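Long-range contacts in halogenase PltM (Pseudomonas fluorescens, PDB 6BZN), which halogenates phenolic substrates, accepting chloride, bromide or iodide, as an FAD-binding enzyme of the flavin-dependent halogenase family: residues G210-T215 / L399-Y404; T220-V225 / E307-A312; F81-I86 / L148-K153; S428-K433 / S461-A466. All blocks are in the same frame, centred on the assembly; numbering follows the deposited sequence.

Contact 1: G210-T215 / L399-Y404; sequences GLATDT and LVSCSY
Thr215 sets its CG2 methyl over one face of the Tyr404 ring, a CH-pi contact in which the methyl stands 3.9 Å from the ring centroid and 29° off the ring normal. It is displaced toward the hydroxyl end, with CG2 3.5 Å from Tyr404 CZ. The torsion of Thr215 (chi1 58°) turns CG2 anti to the carbonyl carbon and leaves OG1 for another task: it bonds to Asp347 OD2, the same oxygen that pairs with Tyr404 OH. Methyl and hydroxyl of one threonine thus meet the ring and the carboxylate that holds the ring's phenol. A phenylalanine in place of Tyr404 could still receive the methyl on its face, but Asp347 would probably lose one of its two partners here and the ring would be freer to shift. One helical turn back, Thr213 and Val400 meet at about a right angle, with Thr213 CG2 3.8 Å from Val400 CG1. Thr213 OG1 lies 3.5 Å from Ser401 CB, yet its hydrogen bond goes to Asp397 OD1, while Asp397 OD2 takes the backbone N of Ala212. The methyl of Ala212 rests 3.5 Å from Ser401 OG, a hydroxyl that is itself bonded to Asp397 O. The carboxylate of Asp397 therefore ties the loop to the helix beside these van der Waals contacts. In the fold, this loop leads into strand 215-223 and lies along helix 383-406, whose other sides pack on helices 410-441 and 465-483, while Tyr404 reaches Gln279 and Asn281 of strand 273-281.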
loop_
_atom_site.group_PDB
_atom_site.type_symbol
_atom_site.label_atom_id
_atom_site.label_comp_id
_atom_site.label_asym_id
_atom_site.label_seq_id
_atom_site.Cartn_x
_atom_site.Cartn_y
_atom_site.Cartn_z
ATOM N N GLY A 210 -15.063 -14.336 -4.841
ATOM C CA GLY A 210 -15.018 -14.168 -3.397
ATOM C C GLY A 210 -14.594 -12.795 -2.883
ATOM O O GLY A 210 -14.558 -12.595 -1.667
ATOM N N LEU A 211 -14.279 -11.847 -3.768
ATOM C CA LEU A 211 -13.856 -10.509 -3.328
ATOM C C LEU A 211 -15.060 -9.644 -3.012
ATOM O O LEU A 211 -15.996 -9.552 -3.821
ATOM C CB LEU A 211 -12.985 -9.808 -4.381
ATOM C CG LEU A 211 -11.594 -10.407 -4.527
ATOM C CD1 LEU A 211 -10.868 -9.770 -5.694
ATOM C CD2 LEU A 211 -10.778 -10.262 -3.243
ATOM N N ALA A 212 -15.028 -9.015 -1.839
ATOM C CA ALA A 212 -16.050 -8.048 -1.429
ATOM C C ALA A 212 -15.899 -6.678 -2.086
ATOM O O ALA A 212 -16.877 -5.954 -2.197
ATOM C CB ALA A 212 -16.069 -7.892 0.090
ATOM N N THR A 213 -14.676 -6.314 -2.492
ATOM C CA THR A 213 -14.409 -5.022 -3.087
ATOM C C THR A 213 -14.424 -5.140 -4.616
ATOM O O THR A 213 -13.728 -5.988 -5.181
ATOM C CB THR A 213 -13.048 -4.479 -2.618
ATOM O OG1 THR A 213 -12.964 -4.565 -1.189
ATOM C CG2 THR A 213 -12.871 -3.043 -3.021
ATOM N N ASP A 214 -15.205 -4.273 -5.256
ATOM C CA ASP A 214 -15.327 -4.184 -6.711
ATOM C C ASP A 214 -15.262 -2.704 -7.063
ATOM O O ASP A 214 -16.274 -1.996 -7.003
ATOM C CB ASP A 214 -16.650 -4.830 -7.133
ATOM C CG ASP A 214 -16.855 -4.886 -8.649
ATOM O OD1 ASP A 214 -16.036 -4.382 -9.447
ATOM O OD2 ASP A 214 -17.894 -5.470 -9.036
ATOM N N THR A 215 -14.059 -2.235 -7.401
ATOM C CA THR A 215 -13.809 -0.834 -7.608
ATOM C C THR A 215 -12.982 -0.576 -8.840
ATOM O O THR A 215 -12.244 -1.451 -9.297
ATOM C CB THR A 215 -13.074 -0.168 -6.412
ATOM O OG1 THR A 215 -11.833 -0.826 -6.156
ATOM C CG2 THR A 215 -13.938 -0.177 -5.149
ATOM N N LEU A 399 -11.201 -4.823 5.185
ATOM C CA LEU A 399 -10.981 -3.434 5.584
ATOM C C LEU A 399 -11.581 -2.447 4.588
ATOM O O LEU A 399 -12.314 -1.528 4.979
ATOM C CB LEU A 399 -9.493 -3.152 5.769
ATOM C CG LEU A 399 -9.073 -1.692 5.970
ATOM C CD1 LEU A 399 -9.600 -1.154 7.297
ATOM C CD2 LEU A 399 -7.569 -1.541 5.876
ATOM N N VAL A 400 -11.299 -2.661 3.310
ATOM C CA VAL A 400 -11.649 -1.703 2.286
ATOM C C VAL A 400 -13.138 -1.787 1.960
ATOM O O VAL A 400 -13.794 -0.759 1.885
ATOM C CB VAL A 400 -10.775 -1.860 1.017
ATOM C CG1 VAL A 400 -11.349 -1.062 -0.145
ATOM C CG2 VAL A 400 -9.354 -1.409 1.309
ATOM N N SER A 401 -13.671 -2.989 1.776
ATOM C CA SER A 401 -15.096 -3.134 1.482
ATOM C C SER A 401 -15.948 -2.514 2.593
ATOM O O SER A 401 -16.890 -1.767 2.322
ATOM C CB SER A 401 -15.488 -4.595 1.242
ATOM O OG SER A 401 -15.248 -5.410 2.380
ATOM N N CYS A 402 -15.606 -2.792 3.846
ATOM C CA CYS A 402 -16.347 -2.194 4.972
ATOM C C CYS A 402 -16.184 -0.663 5.016
ATOM O O CYS A 402 -17.126 0.043 5.375
ATOM C CB CYS A 402 -15.942 -2.845 6.293
ATOM S SG CYS A 402 -16.438 -4.589 6.380
ATOM N N SER A 403 -15.013 -0.152 4.632
ATOM C CA SER A 403 -14.793 1.282 4.559
ATOM C C SER A 403 -15.678 1.955 3.510
ATOM O O SER A 403 -16.262 2.998 3.772
ATOM C CB SER A 403 -13.327 1.593 4.261
ATOM O OG SER A 403 -12.496 1.154 5.312
ATOM N N TYR A 404 -15.758 1.363 2.321
ATOM C CA TYR A 404 -16.611 1.919 1.269
ATOM C C TYR A 404 -18.092 1.999 1.725
ATOM O O TYR A 404 -18.803 2.906 1.331
ATOM C CB TYR A 404 -16.496 1.117 -0.026
ATOM C CG TYR A 404 -15.412 1.568 -0.995
ATOM C CD1 TYR A 404 -14.096 1.152 -0.854
ATOM C CD2 TYR A 404 -15.716 2.388 -2.085
ATOM C CE1 TYR A 404 -13.119 1.535 -1.768
ATOM C CE2 TYR A 404 -14.741 2.770 -2.994
ATOM C CZ TYR A 404 -13.438 2.338 -2.838
ATOM O OH TYR A 404 -12.465 2.711 -3.763
#

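Contact 2: T220-V225 / E307-A312; sequences THMLNV and EHFKDA
A single water joins the two backbones where Asn224 and Ala312 come together: it donates to Asn224 O at 2.8 Å and to His308 O at 3.0 Å, and accepts from Asp311 N at 2.8 Å. Three bonds thus fix its place between the end of the strand and the type I turn Phe309-Ala312, and beside it the backbones approach through CA-H...O contacts. Ala312 CA lies 3.2 Å from Leu223 O, with an angle of 132° at the hydrogen, and it also faces Asn224 O. Asn224, at positive phi, carries the chain out of the strand and lays its CB 3.4 Å from Asp311 O. On the inner side the contact is apolar. Met222 crosses Phe309 at about a right angle in a Met-aromatic contact, SD lying 4.8 Å from the ring centroid and obliquely placed, 62° off the normal. The methionine chain is extended at chi2 (-168°), which carries SD out to CD1 and CE1 of that ring. Val225 and Phe309 lie side by side, with Val225 CG1 4.0 Å from Phe309 CE1; the same methyl also meets His308 CB. That CB in turn sits over the centre of one face of the Phe309 ring, while Ala312 CB is at the ring's edge. Around this core, His308 bonds through ND1 to Lys226 O, and Phe295 of helix 291-301 meets Phe309 edge-to-face. Strand 215-223 runs here between strands 273-281 and 313-321, and the turn 309-312 leads directly into the latter, the outermost strand of the mixed sheet.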
loop_
_atom_site.group_PDB
_atom_site.type_symbol
_atom_site.label_atom_id
_atom_site.label_comp_id
_atom_site.label_asym_id
_atom_site.label_seq_id
_atom_site.Cartn_x
_atom_site.Cartn_y
_atom_site.Cartn_z
ATOM N N THR A 220 -3.959 10.365 -12.152
ATOM C CA THR A 220 -3.054 11.206 -12.915
ATOM C C THR A 220 -2.232 12.073 -11.954
ATOM O O THR A 220 -2.413 12.012 -10.725
ATOM C CB THR A 220 -3.829 12.088 -13.936
ATOM O OG1 THR A 220 -2.909 12.662 -14.866
ATOM C CG2 THR A 220 -4.603 13.216 -13.252
ATOM N N HIS A 221 -1.356 12.884 -12.527
ATOM C CA HIS A 221 -0.658 13.913 -11.798
ATOM C C HIS A 221 -1.005 15.279 -12.384
ATOM O O HIS A 221 -1.106 15.430 -13.602
ATOM C CB HIS A 221 0.856 13.715 -11.877
ATOM C CG HIS A 221 1.386 12.598 -11.035
ATOM N ND1 HIS A 221 2.718 12.236 -11.053
ATOM C CD2 HIS A 221 0.784 11.765 -10.159
ATOM C CE1 HIS A 221 2.913 11.245 -10.202
ATOM N NE2 HIS A 221 1.758 10.947 -9.637
ATOM N N MET A 222 -1.154 16.269 -11.503
ATOM C CA MET A 222 -1.579 17.613 -11.900
ATOM C C MET A 222 -0.703 18.709 -11.348
ATOM O O MET A 222 -0.080 18.569 -10.281
ATOM C CB MET A 222 -3.012 17.883 -11.452
ATOM C CG MET A 222 -4.044 16.908 -11.998
ATOM S SD MET A 222 -5.691 17.561 -11.675
ATOM C CE MET A 222 -6.684 16.180 -12.213
ATOM N N LEU A 223 -0.695 19.826 -12.073
ATOM C CA LEU A 223 -0.095 21.074 -11.615
ATOM C C LEU A 223 -1.150 22.015 -11.084
ATOM O O LEU A 223 -2.311 21.958 -11.490
ATOM C CB LEU A 223 0.569 21.808 -12.776
ATOM C CG LEU A 223 1.783 21.135 -13.377
ATOM C CD1 LEU A 223 2.001 21.607 -14.812
ATOM C CD2 LEU A 223 2.975 21.448 -12.487
ATOM N N ASN A 224 -0.706 22.924 -10.221
ATOM C CA ASN A 224 -1.545 23.993 -9.674
ATOM C C ASN A 224 -2.808 23.505 -8.964
ATOM O O ASN A 224 -3.866 24.138 -9.064
ATOM C CB ASN A 224 -1.889 25.021 -10.778
ATOM C CG ASN A 224 -0.697 25.874 -11.165
ATOM O OD1 ASN A 224 0.235 26.036 -10.382
ATOM N ND2 ASN A 224 -0.713 26.424 -12.372
ATOM N N VAL A 225 -2.689 22.390 -8.244
ATOM C CA VAL A 225 -3.762 21.938 -7.392
ATOM C C VAL A 225 -3.701 22.733 -6.090
ATOM O O VAL A 225 -2.693 22.685 -5.375
ATOM C CB VAL A 225 -3.683 20.433 -7.088
ATOM C CG1 VAL A 225 -4.839 20.017 -6.195
ATOM C CG2 VAL A 225 -3.711 19.630 -8.385
ATOM N N GLU A 307 -13.181 22.843 -5.607
ATOM C CA GLU A 307 -12.378 23.991 -5.173
ATOM C C GLU A 307 -10.848 23.770 -5.252
ATOM O O GLU A 307 -10.085 24.739 -5.297
ATOM C CB GLU A 307 -12.789 24.455 -3.764
ATOM C CG GLU A 307 -14.221 24.992 -3.667
ATOM C CD GLU A 307 -14.513 26.196 -4.563
ATOM O OE1 GLU A 307 -15.676 26.360 -4.961
ATOM O OE2 GLU A 307 -13.593 26.973 -4.890
ATOM N N HIS A 308 -10.396 22.521 -5.270
ATOM C CA HIS A 308 -8.969 22.250 -5.475
ATOM C C HIS A 308 -8.479 22.549 -6.873
ATOM O O HIS A 308 -7.280 22.745 -7.053
ATOM C CB HIS A 308 -8.630 20.785 -5.235
ATOM C CG HIS A 308 -8.630 20.373 -3.808
ATOM N ND1 HIS A 308 -7.621 20.715 -2.934
ATOM C CD2 HIS A 308 -9.476 19.582 -3.116
ATOM C CE1 HIS A 308 -7.871 20.185 -1.753
ATOM N NE2 HIS A 308 -8.984 19.485 -1.842
ATOM N N PHE A 309 -9.375 22.527 -7.855
ATOM C CA PHE A 309 -8.994 22.338 -9.257
ATOM C C PHE A 309 -9.292 23.510 -10.190
ATOM O O PHE A 309 -9.130 23.364 -11.400
ATOM C CB PHE A 309 -9.675 21.074 -9.786
ATOM C CG PHE A 309 -9.307 19.845 -9.016
ATOM C CD1 PHE A 309 -8.013 19.331 -9.097
ATOM C CD2 PHE A 309 -10.217 19.233 -8.163
ATOM C CE1 PHE A 309 -7.647 18.206 -8.377
ATOM C CE2 PHE A 309 -9.857 18.105 -7.436
ATOM C CZ PHE A 309 -8.568 17.595 -7.535
ATOM N N LYS A 310 -9.677 24.662 -9.638
ATOM C CA LYS A 310 -10.112 25.801 -10.459
ATOM C C LYS A 310 -9.039 26.260 -11.437
ATOM O O LYS A 310 -9.354 26.582 -12.579
ATOM C CB LYS A 310 -10.545 26.994 -9.594
ATOM C CG LYS A 310 -11.781 26.747 -8.755
ATOM C CD LYS A 310 -13.023 26.681 -9.620
ATOM C CE LYS A 310 -14.244 26.326 -8.803
ATOM N NZ LYS A 310 -15.462 26.610 -9.607
ATOM N N ASP A 311 -7.787 26.258 -10.984
ATOM C CA ASP A 311 -6.644 26.623 -11.812
ATOM C C ASP A 311 -5.733 25.448 -12.158
ATOM O O ASP A 311 -4.658 25.661 -12.712
ATOM C CB ASP A 311 -5.842 27.712 -11.090
ATOM C CG ASP A 311 -6.678 28.941 -10.789
ATOM O OD1 ASP A 311 -7.388 29.398 -11.705
ATOM O OD2 ASP A 311 -6.634 29.447 -9.642
ATOM N N ALA A 312 -6.172 24.216 -11.885
ATOM C CA ALA A 312 -5.323 23.029 -12.068
ATOM C C ALA A 312 -5.220 22.642 -13.541
ATOM O O ALA A 312 -6.152 22.857 -14.307
ATOM C CB ALA A 312 -5.857 21.850 -11.265
HETATM O O HOH W 1 -6.490 25.081 -8.767
#

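Contact 3: F81-I86 / L148-K153; sequences FDIPEI and LMIALK
Glu85 and Ile150 mark the closest backbone approach, their CA atoms 7.3 Å apart, between the start of the short, weakly bonded helix 84-88 and the last turns of helix 140-153, a spacing bridged mainly by side chains. Ile150 is the centre of it. Its CG2 branch touches Ile83 CG2 at 3.7 Å, the two side chains crossing at a slant, while the CG1 branch goes the other way and puts CD1 4.0 Å from Ile86 CG1 and 3.9 Å from Glu85 CB. Above this apolar patch runs a salt bridge: Lys153 NZ donates to Glu85 OE1 at 2.8 Å, on the syn side and 27° out of the carboxylate plane. The glutamate reaches it by extending (chi2 -166°), whereas the lysine bends at chi3 (-64°) and meets it at about a right angle. An alanine at Glu85 would remove the carboxylate and is likely to leave the Lys153 ammonium without its mate in this contact and to lessen the cover over Ile150 CG1. Below, helix 33-44 supplies the common floor, Ala40 touching Ile150 and Leu37 touching Ile86, and Ile86 also packs against Leu74, Leu77 and Ser78 of helix 68-81.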
loop_
_atom_site.group_PDB
_atom_site.type_symbol
_atom_site.label_atom_id
_atom_site.label_comp_id
_atom_site.label_asym_id
_atom_site.label_seq_id
_atom_site.Cartn_x
_atom_site.Cartn_y
_atom_site.Cartn_z
ATOM N N PHE A 81 19.373 -6.689 6.280
ATOM C CA PHE A 81 20.345 -7.018 5.232
ATOM C C PHE A 81 21.534 -6.059 5.145
ATOM O O PHE A 81 22.347 -6.187 4.230
ATOM C CB PHE A 81 19.624 -7.176 3.877
ATOM C CG PHE A 81 18.635 -8.298 3.869
ATOM C CD1 PHE A 81 19.069 -9.612 3.773
ATOM C CD2 PHE A 81 17.269 -8.059 4.009
ATOM C CE1 PHE A 81 18.163 -10.665 3.801
ATOM C CE2 PHE A 81 16.360 -9.105 4.025
ATOM C CZ PHE A 81 16.805 -10.414 3.926
ATOM N N ASP A 82 21.658 -5.138 6.103
ATOM C CA ASP A 82 22.773 -4.176 6.153
ATOM C C ASP A 82 22.914 -3.389 4.838
ATOM O O ASP A 82 23.988 -3.332 4.249
ATOM C CB ASP A 82 24.100 -4.876 6.539
ATOM C CG ASP A 82 25.292 -3.894 6.652
ATOM O OD1 ASP A 82 25.103 -2.774 7.190
ATOM O OD2 ASP A 82 26.418 -4.237 6.179
ATOM N N ILE A 83 21.809 -2.808 4.375
ATOM C CA ILE A 83 21.844 -1.884 3.265
ATOM C C ILE A 83 21.269 -0.566 3.749
ATOM O O ILE A 83 20.055 -0.357 3.679
ATOM C CB ILE A 83 21.061 -2.409 2.033
ATOM C CG1 ILE A 83 21.547 -3.810 1.662
ATOM C CG2 ILE A 83 21.267 -1.452 0.877
ATOM C CD1 ILE A 83 20.896 -4.440 0.442
ATOM N N PRO A 84 22.127 0.345 4.241
ATOM C CA PRO A 84 21.629 1.636 4.738
ATOM C C PRO A 84 20.714 2.447 3.813
ATOM O O PRO A 84 19.790 3.106 4.303
ATOM C CB PRO A 84 22.918 2.437 4.981
ATOM C CG PRO A 84 23.949 1.422 5.252
ATOM C CD PRO A 84 23.560 0.158 4.541
ATOM N N GLU A 85 20.971 2.436 2.500
ATOM C CA GLU A 85 20.201 3.272 1.568
ATOM C C GLU A 85 18.732 2.906 1.512
ATOM O O GLU A 85 17.921 3.746 1.166
ATOM C CB GLU A 85 20.784 3.269 0.130
ATOM C CG GLU A 85 22.035 4.129 -0.026
ATOM C CD GLU A 85 22.419 4.411 -1.481
ATOM O OE1 GLU A 85 22.127 3.577 -2.368
ATOM O OE2 GLU A 85 23.032 5.490 -1.725
ATOM N N ILE A 86 18.389 1.668 1.846
ATOM C CA ILE A 86 16.988 1.274 1.897
ATOM C C ILE A 86 16.244 2.098 2.971
ATOM O O ILE A 86 15.121 2.546 2.729
ATOM C CB ILE A 86 16.824 -0.250 2.101
ATOM C CG1 ILE A 86 17.342 -1.001 0.878
ATOM C CG2 ILE A 86 15.360 -0.617 2.316
ATOM C CD1 ILE A 86 17.325 -2.503 1.023
ATOM N N LEU A 148 16.348 0.754 -7.909
ATOM C CA LEU A 148 17.090 -0.081 -8.860
ATOM C C LEU A 148 18.592 0.178 -8.755
ATOM O O LEU A 148 19.392 -0.748 -8.848
ATOM C CB LEU A 148 16.631 0.147 -10.293
ATOM C CG LEU A 148 17.318 -0.735 -11.347
ATOM C CD1 LEU A 148 17.124 -2.222 -11.058
ATOM C CD2 LEU A 148 16.765 -0.409 -12.717
ATOM N N MET A 149 18.977 1.433 -8.587
ATOM C CA MET A 149 20.394 1.751 -8.426
ATOM C C MET A 149 20.989 1.040 -7.202
ATOM O O MET A 149 22.129 0.568 -7.263
ATOM C CB MET A 149 20.635 3.247 -8.361
ATOM C CG MET A 149 20.288 3.985 -9.639
ATOM S SD MET A 149 20.338 5.770 -9.352
ATOM C CE MET A 149 19.437 6.362 -10.789
ATOM N N ILE A 150 20.223 0.916 -6.116
ATOM C CA ILE A 150 20.689 0.133 -4.954
ATOM C C ILE A 150 21.048 -1.291 -5.393
ATOM O O ILE A 150 22.132 -1.790 -5.084
ATOM C CB ILE A 150 19.655 0.034 -3.807
ATOM C CG1 ILE A 150 19.275 1.433 -3.300
ATOM C CG2 ILE A 150 20.238 -0.803 -2.665
ATOM C CD1 ILE A 150 18.228 1.464 -2.207
ATOM N N ALA A 151 20.124 -1.939 -6.098
ATOM C CA ALA A 151 20.329 -3.317 -6.553
ATOM C C ALA A 151 21.555 -3.458 -7.452
ATOM O O ALA A 151 22.365 -4.380 -7.278
ATOM C CB ALA A 151 19.108 -3.815 -7.284
ATOM N N LEU A 152 21.677 -2.545 -8.412
ATOM C CA LEU A 152 22.795 -2.580 -9.369
ATOM C C LEU A 152 24.148 -2.432 -8.672
ATOM O O LEU A 152 25.125 -3.106 -9.020
ATOM C CB LEU A 152 22.634 -1.465 -10.413
ATOM C CG LEU A 152 21.473 -1.661 -11.384
ATOM C CD1 LEU A 152 21.183 -0.395 -12.190
ATOM C CD2 LEU A 152 21.774 -2.814 -12.320
ATOM N N LYS A 153 24.197 -1.540 -7.691
ATOM C CA LYS A 153 25.438 -1.294 -6.945
ATOM C C LYS A 153 25.841 -2.484 -6.073
ATOM O O LYS A 153 27.012 -2.623 -5.711
ATOM C CB LYS A 153 25.314 -0.026 -6.104
ATOM C CG LYS A 153 25.278 1.244 -6.948
ATOM C CD LYS A 153 25.262 2.515 -6.110
ATOM C CE LYS A 153 24.014 2.632 -5.260
ATOM N NZ LYS A 153 24.088 3.839 -4.402
#

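Contact 4: S428-K433 / S461-A466; sequences SAFLQK and SLDSPA
An ST motif followed by a helix N-cap shapes the loop that docks on helix 410-441: Ser461 OG accepts from Ser464 N at 3.0 Å, and Ser464 then caps the start of helix 465-483 through Tyr467 N. The loop's tip, Leu462 and Asp463, is what meets Phe430 and Leu431. Phe430 throws its ring out toward the loop, CG anti to the backbone N (chi1 -166°), and is met obliquely by two loop side chains from the same side of its plane: Asp463 CB comes within 3.7 Å of Phe430 CE1, and Leu462 CD2 lies 4.2 Å from Phe430 CD2. The same leucine methyl is 4.2 Å from Leu431 CD2, so it bridges two successive residues of the helix. The ring and the carboxylate of Asp463 have planes 60° apart, and Asp463 OD2 stands 3.8 Å from Phe430 CE1. The charge of Asp463 has its own mate, since OD1 forms a salt bridge with Arg455 NE, and Ser461 OG is also bonded to Glu468 OE2. Phe430 also packs on Val454, and Leu431 on Phe72 of helix 68-81. Chemically, then, the two segments adhere through carbon contacts, while the polar groups are spent within the loop and on its neighbours; the aspartate turns its methylene to the ring, and its carboxylate is engaged by Arg455, outside both segments.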
loop_
_atom_site.group_PDB
_atom_site.type_symbol
_atom_site.label_atom_id
_atom_site.label_comp_id
_atom_site.label_asym_id
_atom_site.label_seq_id
_atom_site.Cartn_x
_atom_site.Cartn_y
_atom_site.Cartn_z
ATOM N N SER A 428 1.884 -1.154 13.795
ATOM C CA SER A 428 3.040 -0.263 13.763
ATOM C C SER A 428 3.901 -0.406 15.019
ATOM O O SER A 428 5.114 -0.518 14.934
ATOM C CB SER A 428 2.590 1.178 13.587
ATOM O OG SER A 428 1.841 1.292 12.383
ATOM N N ALA A 429 3.255 -0.411 16.186
ATOM C CA ALA A 429 3.974 -0.606 17.443
ATOM C C ALA A 429 4.690 -1.953 17.465
ATOM O O ALA A 429 5.837 -2.028 17.925
ATOM C CB ALA A 429 3.035 -0.472 18.640
ATOM N N PHE A 430 4.034 -3.005 16.959
ATOM C CA PHE A 430 4.652 -4.333 16.904
ATOM C C PHE A 430 5.917 -4.336 16.036
ATOM O O PHE A 430 6.965 -4.852 16.439
ATOM C CB PHE A 430 3.686 -5.411 16.405
ATOM C CG PHE A 430 4.181 -6.804 16.659
ATOM C CD1 PHE A 430 3.886 -7.446 17.861
ATOM C CD2 PHE A 430 4.971 -7.462 15.724
ATOM C CE1 PHE A 430 4.357 -8.726 18.117
ATOM C CE2 PHE A 430 5.451 -8.744 15.975
ATOM C CZ PHE A 430 5.137 -9.373 17.173
ATOM N N LEU A 431 5.818 -3.742 14.854
ATOM C CA LEU A 431 6.973 -3.643 13.955
ATOM C C LEU A 431 8.090 -2.788 14.573
ATOM O O LEU A 431 9.260 -3.123 14.468
ATOM C CB LEU A 431 6.560 -3.081 12.595
ATOM C CG LEU A 431 5.600 -3.924 11.755
ATOM C CD1 LEU A 431 5.040 -3.079 10.609
ATOM C CD2 LEU A 431 6.264 -5.190 11.254
ATOM N N GLN A 432 7.721 -1.699 15.238
ATOM C CA GLN A 432 8.704 -0.833 15.895
ATOM C C GLN A 432 9.531 -1.609 16.926
ATOM O O GLN A 432 10.740 -1.426 17.014
ATOM C CB GLN A 432 7.990 0.338 16.576
ATOM C CG GLN A 432 8.913 1.348 17.234
ATOM C CD GLN A 432 8.174 2.594 17.667
ATOM O OE1 GLN A 432 6.995 2.538 18.028
ATOM N NE2 GLN A 432 8.854 3.735 17.620
ATOM N N LYS A 433 8.865 -2.464 17.693
ATOM C CA LYS A 433 9.509 -3.336 18.693
ATOM C C LYS A 433 10.461 -4.358 18.059
ATOM O O LYS A 433 11.599 -4.529 18.541
ATOM C CB LYS A 433 8.417 -4.025 19.536
ATOM C CG LYS A 433 8.880 -5.082 20.534
ATOM C CD LYS A 433 7.716 -5.539 21.425
ATOM C CE LYS A 433 8.150 -6.427 22.589
ATOM N NZ LYS A 433 9.008 -7.578 22.183
ATOM N N SER A 461 -3.151 -5.789 13.248
ATOM C CA SER A 461 -2.403 -5.790 14.523
ATOM C C SER A 461 -1.195 -6.707 14.527
ATOM O O SER A 461 -0.366 -6.605 15.428
ATOM C CB SER A 461 -3.302 -6.220 15.685
ATOM O OG SER A 461 -3.444 -7.642 15.704
ATOM N N LEU A 462 -1.129 -7.644 13.583
ATOM C CA LEU A 462 -0.166 -8.752 13.550
ATOM C C LEU A 462 -0.316 -9.787 14.666
ATOM O O LEU A 462 -0.227 -10.982 14.392
ATOM C CB LEU A 462 1.294 -8.297 13.502
ATOM C CG LEU A 462 1.777 -7.620 12.209
ATOM C CD1 LEU A 462 1.698 -6.106 12.323
ATOM C CD2 LEU A 462 3.217 -8.023 11.910
ATOM N N ASP A 463 -0.505 -9.348 15.910
ATOM C CA ASP A 463 -0.417 -10.264 17.048
ATOM C C ASP A 463 -1.388 -10.034 18.223
ATOM O O ASP A 463 -1.199 -10.642 19.279
ATOM C CB ASP A 463 1.019 -10.260 17.561
ATOM C CG ASP A 463 1.370 -11.516 18.361
ATOM O OD1 ASP A 463 1.041 -12.642 17.938
ATOM O OD2 ASP A 463 1.960 -11.373 19.435
ATOM N N SER A 464 -2.431 -9.220 18.051
ATOM C CA SER A 464 -3.361 -8.911 19.161
ATOM C C SER A 464 -4.703 -9.646 19.028
ATOM O O SER A 464 -5.525 -9.263 18.200
ATOM C CB SER A 464 -3.634 -7.410 19.213
ATOM O OG SER A 464 -4.697 -7.119 20.118
ATOM N N PRO A 465 -4.948 -10.691 19.851
ATOM C CA PRO A 465 -6.261 -11.340 19.716
ATOM C C PRO A 465 -7.447 -10.399 20.008
ATOM O O PRO A 465 -8.490 -10.506 19.365
ATOM C CB PRO A 465 -6.204 -12.497 20.724
ATOM C CG PRO A 465 -4.761 -12.709 21.013
ATOM C CD PRO A 465 -4.074 -11.393 20.812
ATOM N N ALA A 466 -7.290 -9.478 20.949
ATOM C CA ALA A 466 -8.351 -8.523 21.250
ATOM C C ALA A 466 -8.654 -7.623 20.047
ATOM O O ALA A 466 -9.829 -7.433 19.689
ATOM C CB ALA A 466 -8.007 -7.682 22.470
#

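In the fold
Contact 3 closes first along the chain, contact 1 then opens and spans contact 2 within its long loop, and contact 4 comes last. Contacts 1 and 2 sit at the two ends of strand 215-223, their centres 29 Å apart, so one strand of the mixed sheet is fastened to helix 383-406 at its start and to the turn before strand 313-321 at its finish. Contacts 1 and 4 use the consecutive helices 383-406 and 410-441, with about 10 Å between nearest atoms. Helix 68-81 borders both contact 3 and contact 4, whose centres are 27 Å apart. Contact 1 ties the mixed sheet to the C-terminal helices, while the others each join neighbouring elements within one region.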